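Alanine dehydrogenase/pyridine nucleotide transhydrogenase (Mycobacterium smegmatis str. MC2 155, PDB 3P2Y) probably takes part in proton-translocating hydride transfer between NAD(H) and NADP(H), as the alpha 1 subunit of a pyridine nucleotide transhydrogenase. Local coordinates at residues P28-E33 against V89-P94; E33-V38 against L331-P336. One frame throughout, in Å; residues are numbered along the deposited sequence.

Contact 1. Residues P28-E33 against V89-P94; sequences PRESAE and VKVNPP
Glu30 lays its carboxylate over the backbone N-H groups of Val91 and Asn92, and most of the contact is polar. Two nearly straight bonds hold the group: Val91 N gives to Glu30 OE2 at 2.9 Å (N-H...O 172°), and Asn92 N gives to Glu30 OE1 at 3.0 Å. Both donors come from above the carboxylate plane, so the backbone presents two successive N-H groups to its flat side. The chain reaches them by bending at chi2 (-64°).

Charge adds a third hold. Lys90, kinked at its last two torsions, curls back until Lys90 NZ stands 3.0 Å from Glu30 OE1 in a salt bridge, with a weak bond to OE2 as well. The same ammonium gives to Asn92 O at 2.7 Å and to a water that also accepts from Ser31 N and lies within hydrogen-bonding distance of Arg29 O. A buried acid thus has a buried base beside it, which probably favours the charged form of both.

Van der Waals packing is smaller: Val91 CB lies 3.5 Å from Glu30 CD, and Pro28 CG meets Lys90 CB at 3.7 Å, the two side chains crossing at about a right angle.

The two loops leave the carboxyl ends of 24-27 and 87-89, adjacent central strands of a Rossmann-like parallel sheet; helix 336-354 packs on Val89 and Val91, and helix 96-99 on Lys90.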
loop_
_atom_site.group_PDB
_atom_site.type_symbol
_atom_site.label_atom_id
_atom_site.label_comp_id
_atom_site.label_asym_id
_atom_site.label_seq_id
_atom_site.Cartn_x
_atom_site.Cartn_y
_atom_site.Cartn_z
ATOM N N PRO A 28 28.563 2.111 -8.267
ATOM C CA PRO A 28 27.912 2.997 -9.233
ATOM C C PRO A 28 26.438 3.315 -8.919
ATOM O O PRO A 28 25.767 2.595 -8.147
ATOM C CB PRO A 28 27.979 2.215 -10.558
ATOM C CG PRO A 28 28.151 0.790 -10.171
ATOM C CD PRO A 28 28.635 0.717 -8.729
ATOM N N ARG A 29 25.960 4.408 -9.508
ATOM C CA ARG A 29 24.529 4.679 -9.580
ATOM C C ARG A 29 23.903 3.688 -10.555
ATOM O O ARG A 29 24.455 3.425 -11.631
ATOM C CB ARG A 29 24.297 6.109 -10.074
ATOM C CG ARG A 29 22.829 6.443 -10.164
ATOM C CD ARG A 29 22.641 7.862 -10.690
ATOM N NE ARG A 29 21.253 8.063 -11.129
ATOM C CZ ARG A 29 20.777 7.770 -12.360
ATOM N NH1 ARG A 29 19.495 8.004 -12.647
ATOM N NH2 ARG A 29 21.559 7.258 -13.316
ATOM N N GLU A 30 22.779 3.080 -10.153
ATOM C CA GLU A 30 22.043 2.197 -11.054
ATOM C C GLU A 30 21.361 2.991 -12.160
ATOM O O GLU A 30 20.628 3.920 -11.862
ATOM C CB GLU A 30 21.010 1.400 -10.249
ATOM C CG GLU A 30 21.712 0.408 -9.308
ATOM C CD GLU A 30 22.496 -0.659 -10.065
ATOM O OE1 GLU A 30 21.941 -1.255 -11.011
ATOM O OE2 GLU A 30 23.666 -0.889 -9.724
ATOM N N SER A 31 21.592 2.594 -13.414
ATOM C CA SER A 31 21.097 3.338 -14.588
ATOM C C SER A 31 19.762 2.831 -15.128
ATOM O O SER A 31 19.129 3.521 -15.922
ATOM C CB SER A 31 22.147 3.286 -15.712
ATOM O OG SER A 31 22.477 1.949 -16.062
ATOM N N ALA A 32 19.344 1.622 -14.714
ATOM C CA ALA A 32 18.099 1.027 -15.234
ATOM C C ALA A 32 16.853 1.836 -14.889
ATOM O O ALA A 32 16.731 2.370 -13.773
ATOM C CB ALA A 32 17.956 -0.424 -14.773
ATOM N N GLU A 33 15.927 1.950 -15.848
ATOM C CA GLU A 33 14.703 2.712 -15.607
ATOM C C GLU A 33 13.951 2.122 -14.396
ATOM O O GLU A 33 13.753 0.890 -14.318
ATOM C CB GLU A 33 13.775 2.710 -16.840
ATOM N N VAL A 89 30.926 -3.143 -7.274
ATOM C CA VAL A 89 29.755 -3.858 -6.776
ATOM C C VAL A 89 28.527 -3.096 -7.226
ATOM O O VAL A 89 28.463 -1.887 -7.053
ATOM C CB VAL A 89 29.752 -4.040 -5.222
ATOM C CG1 VAL A 89 30.960 -4.898 -4.786
ATOM C CG2 VAL A 89 29.744 -2.703 -4.467
ATOM N N LYS A 90 27.592 -3.783 -7.863
ATOM C CA LYS A 90 26.400 -3.064 -8.361
ATOM C C LYS A 90 25.202 -3.974 -8.227
ATOM O O LYS A 90 25.354 -5.116 -7.814
ATOM C CB LYS A 90 26.616 -2.599 -9.821
ATOM C CG LYS A 90 26.455 -3.691 -10.908
ATOM C CD LYS A 90 26.812 -3.124 -12.339
ATOM C CE LYS A 90 25.999 -1.842 -12.702
ATOM N NZ LYS A 90 24.485 -1.936 -12.435
ATOM N N VAL A 91 24.017 -3.480 -8.582
ATOM C CA VAL A 91 22.796 -4.267 -8.471
ATOM C C VAL A 91 22.493 -4.965 -9.802
ATOM O O VAL A 91 22.629 -6.187 -9.896
ATOM C CB VAL A 91 21.583 -3.387 -8.035
ATOM C CG1 VAL A 91 20.287 -4.283 -7.837
ATOM C CG2 VAL A 91 21.898 -2.643 -6.747
ATOM N N ASN A 92 22.047 -4.208 -10.810
ATOM C CA ASN A 92 21.625 -4.810 -12.090
ATOM C C ASN A 92 22.780 -5.120 -13.040
ATOM O O ASN A 92 23.872 -4.576 -12.878
ATOM C CB ASN A 92 20.625 -3.889 -12.806
ATOM C CG ASN A 92 19.351 -3.708 -12.007
ATOM O OD1 ASN A 92 18.868 -2.581 -11.777
ATOM N ND2 ASN A 92 18.798 -4.811 -11.582
ATOM N N PRO A 93 22.553 -6.030 -14.017
ATOM C CA PRO A 93 23.639 -6.343 -14.969
ATOM C C PRO A 93 24.160 -5.062 -15.614
ATOM O O PRO A 93 23.355 -4.158 -15.910
ATOM C CB PRO A 93 22.943 -7.218 -16.014
ATOM C CG PRO A 93 21.883 -7.986 -15.197
ATOM C CD PRO A 93 21.381 -6.925 -14.175
ATOM N N PRO A 94 25.476 -4.991 -15.877
ATOM C CA PRO A 94 26.047 -3.826 -16.507
ATOM C C PRO A 94 25.656 -3.741 -17.981
ATOM O O PRO A 94 25.470 -4.776 -18.644
ATOM C CB PRO A 94 27.564 -4.061 -16.389
ATOM C CG PRO A 94 27.703 -5.565 -16.429
ATOM C CD PRO A 94 26.487 -6.047 -15.627
HETATM O O HOH W 1 24.406 1.008 -13.248
#

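Contact 2. Residues E33-V38 against L331-P336; sequences EGERRV and LPATMP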
loop_
_atom_site.group_PDB
_atom_site.type_symbol
_atom_site.label_atom_id
_atom_site.label_comp_id
_atom_site.label_asym_id
_atom_site.label_seq_id
_atom_site.Cartn_x
_atom_site.Cartn_y
_atom_site.Cartn_z
ATOM N N GLU A 33 15.927 1.950 -15.848
ATOM C CA GLU A 33 14.703 2.712 -15.607
ATOM C C GLU A 33 13.951 2.122 -14.396
ATOM O O GLU A 33 13.753 0.890 -14.318
ATOM C CB GLU A 33 13.775 2.710 -16.840
ATOM N N GLY A 34 13.572 3.003 -13.466
ATOM C CA GLY A 34 12.745 2.632 -12.320
ATOM C C GLY A 34 13.559 2.109 -11.152
ATOM O O GLY A 34 13.012 1.886 -10.059
ATOM N N GLU A 35 14.859 1.873 -11.360
ATOM C CA GLU A 35 15.664 1.266 -10.296
ATOM C C GLU A 35 15.944 2.322 -9.234
ATOM O O GLU A 35 16.312 3.465 -9.577
ATOM C CB GLU A 35 16.991 0.721 -10.828
ATOM C CG GLU A 35 17.813 -0.002 -9.723
ATOM C CD GLU A 35 17.008 -1.142 -9.085
ATOM O OE1 GLU A 35 16.806 -2.166 -9.761
ATOM O OE2 GLU A 35 16.540 -1.024 -7.935
ATOM N N ARG A 36 15.765 1.963 -7.964
ATOM C CA ARG A 36 16.092 2.864 -6.857
ATOM C C ARG A 36 17.110 2.278 -5.875
ATOM O O ARG A 36 17.549 2.994 -4.980
ATOM C CB ARG A 36 14.826 3.243 -6.059
ATOM C CG ARG A 36 13.836 4.054 -6.913
ATOM C CD ARG A 36 12.508 4.288 -6.156
ATOM N NE ARG A 36 12.727 5.039 -4.910
ATOM C CZ ARG A 36 11.874 5.094 -3.881
ATOM N NH1 ARG A 36 10.714 4.441 -3.913
ATOM N NH2 ARG A 36 12.196 5.816 -2.815
ATOM N N ARG A 37 17.467 1.005 -6.022
ATOM C CA ARG A 37 18.427 0.393 -5.114
ATOM C C ARG A 37 19.838 0.874 -5.469
ATOM O O ARG A 37 20.088 1.409 -6.579
ATOM C CB ARG A 37 18.368 -1.152 -5.178
ATOM C CG ARG A 37 17.025 -1.726 -4.645
ATOM C CD ARG A 37 16.879 -3.216 -4.967
ATOM N NE ARG A 37 16.762 -3.412 -6.405
ATOM C CZ ARG A 37 16.778 -4.597 -7.003
ATOM N NH1 ARG A 37 16.917 -5.712 -6.270
ATOM N NH2 ARG A 37 16.680 -4.677 -8.337
ATOM N N VAL A 38 20.731 0.657 -4.513
ATOM C CA VAL A 38 22.174 0.948 -4.645
ATOM C C VAL A 38 22.918 -0.209 -3.971
ATOM O O VAL A 38 22.449 -0.756 -2.984
ATOM C CB VAL A 38 22.508 2.333 -3.950
ATOM C CG1 VAL A 38 22.144 2.327 -2.455
ATOM C CG2 VAL A 38 24.000 2.701 -4.151
ATOM N N LEU A 331 9.544 -4.894 -7.418
ATOM C CA LEU A 331 9.104 -4.545 -6.066
ATOM C C LEU A 331 10.247 -4.162 -5.086
ATOM O O LEU A 331 10.046 -3.283 -4.243
ATOM C CB LEU A 331 8.199 -5.637 -5.482
ATOM C CG LEU A 331 6.823 -5.672 -6.161
ATOM C CD1 LEU A 331 6.051 -6.892 -5.605
ATOM C CD2 LEU A 331 5.994 -4.386 -5.886
ATOM N N PRO A 332 11.444 -4.792 -5.201
ATOM C CA PRO A 332 12.564 -4.368 -4.354
ATOM C C PRO A 332 12.883 -2.874 -4.462
ATOM O O PRO A 332 13.164 -2.224 -3.436
ATOM C CB PRO A 332 13.739 -5.234 -4.881
ATOM C CG PRO A 332 13.036 -6.541 -5.200
ATOM C CD PRO A 332 11.803 -5.990 -5.989
ATOM N N ALA A 333 12.796 -2.327 -5.683
ATOM C CA ALA A 333 13.052 -0.902 -5.903
ATOM C C ALA A 333 12.017 -0.013 -5.183
ATOM O O ALA A 333 12.297 1.136 -4.873
ATOM C CB ALA A 333 13.081 -0.584 -7.402
ATOM N N THR A 334 10.841 -0.563 -4.872
ATOM C CA THR A 334 9.816 0.222 -4.169
ATOM C C THR A 334 10.052 0.357 -2.660
ATOM O O THR A 334 9.316 1.066 -1.981
ATOM C CB THR A 334 8.384 -0.289 -4.391
ATOM O OG1 THR A 334 8.173 -1.510 -3.651
ATOM C CG2 THR A 334 8.100 -0.507 -5.888
ATOM N N MET A 335 11.067 -0.319 -2.152
ATOM C CA MET A 335 11.381 -0.232 -0.716
ATOM C C MET A 335 12.904 -0.247 -0.631
ATOM O O MET A 335 13.541 -1.176 -0.104
ATOM C CB MET A 335 10.708 -1.388 0.069
ATOM C CG MET A 335 10.627 -1.083 1.607
ATOM S SD MET A 335 10.032 -2.558 2.468
ATOM C CE MET A 335 11.562 -3.450 2.623
ATOM N N PRO A 336 13.519 0.807 -1.183
ATOM C CA PRO A 336 14.919 0.656 -1.590
ATOM C C PRO A 336 15.975 0.746 -0.482
ATOM O O PRO A 336 17.099 0.305 -0.695
ATOM C CB PRO A 336 15.095 1.803 -2.612
ATOM C CG PRO A 336 14.197 2.888 -2.085
ATOM C CD PRO A 336 12.929 2.082 -1.655
HETATM O O HOH W 2 9.859 3.765 -1.272
#
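Arg37 runs beside Pro332 and Arg36 reaches over Pro336, so two successive arginines straddle the turn that leads, through Met335 at the N-cap position, into helix 336-354. This helix start packs on the loop that follows 24-27, the first strand of a Rossmann-like parallel sheet, and so brings together the N-terminal and C-terminal alanine dehydrogenase/PNT sequence families.

Packing is tight on the Arg37 side. Pro332 CB sits over one face of the Arg37 guanidinium, 3.5 Å from Arg37 NH1, the two side chains pointing the same way. The flat group is held within its own loop: Glu35 takes it side-on, Arg37 NE giving to Glu35 OE2 at 2.8 Å (175°) and Arg37 NH2 to Glu35 OE1 at 2.9 Å, both oxygens close to the guanidinium plane. Glu35 OE2 also accepts from Arg37 N on its anti lone pair. Glu35 CG stands anti to the backbone N (chi1 -176°) and the chain then bends back at chi2, which leaves Glu35 OE2 3.5 Å from Ala333 CB; that methyl also packs on Gly34 O. Arg37 NH1 is hydrogen-bonded to Gln152 OE1 of helix 148-167, and Glu35 OE1 accepts from Asn330.

The Arg36 side is looser and partly open to solvent. Arg36 CD comes within 3.4 Å of Ala333 O, and the guanidinium lies across Pro336, whose CG is 3.5 Å above the plane and offset toward the rim. Its NE is bonded to Gly64 O, while Thr169 of the second subunit packs on both Arg36 and Pro336, placing this flank at the dimer interface.

Between the segments, polar linkage here is indirect: one water accepts from Arg36 NH1 at 2.9 Å and lies 2.8 Å from Thr334 O, to which it can donate.

Contacts 1 and 2 share one long loop, between strand 24-27 and helix 42-50, whose first half meets 89-94 and whose second half meets 331-336; Glu33 belongs to both. Their centres are 11 Å apart. Along the chain the order is 28-33, 33-38, 89-94, 331-336. The two touch directly: Glu30 CB is 3.5 Å from Glu35 CG, and Val91 CG1 is 3.6 Å from Arg37 CZ. Helix 336-354 borders both, through Tyr343 at contact 1 and its own first turn at contact 2. One loop is thus packed on both its neighbour strand's loop and a helix start some 290 residues later, within one compact unit.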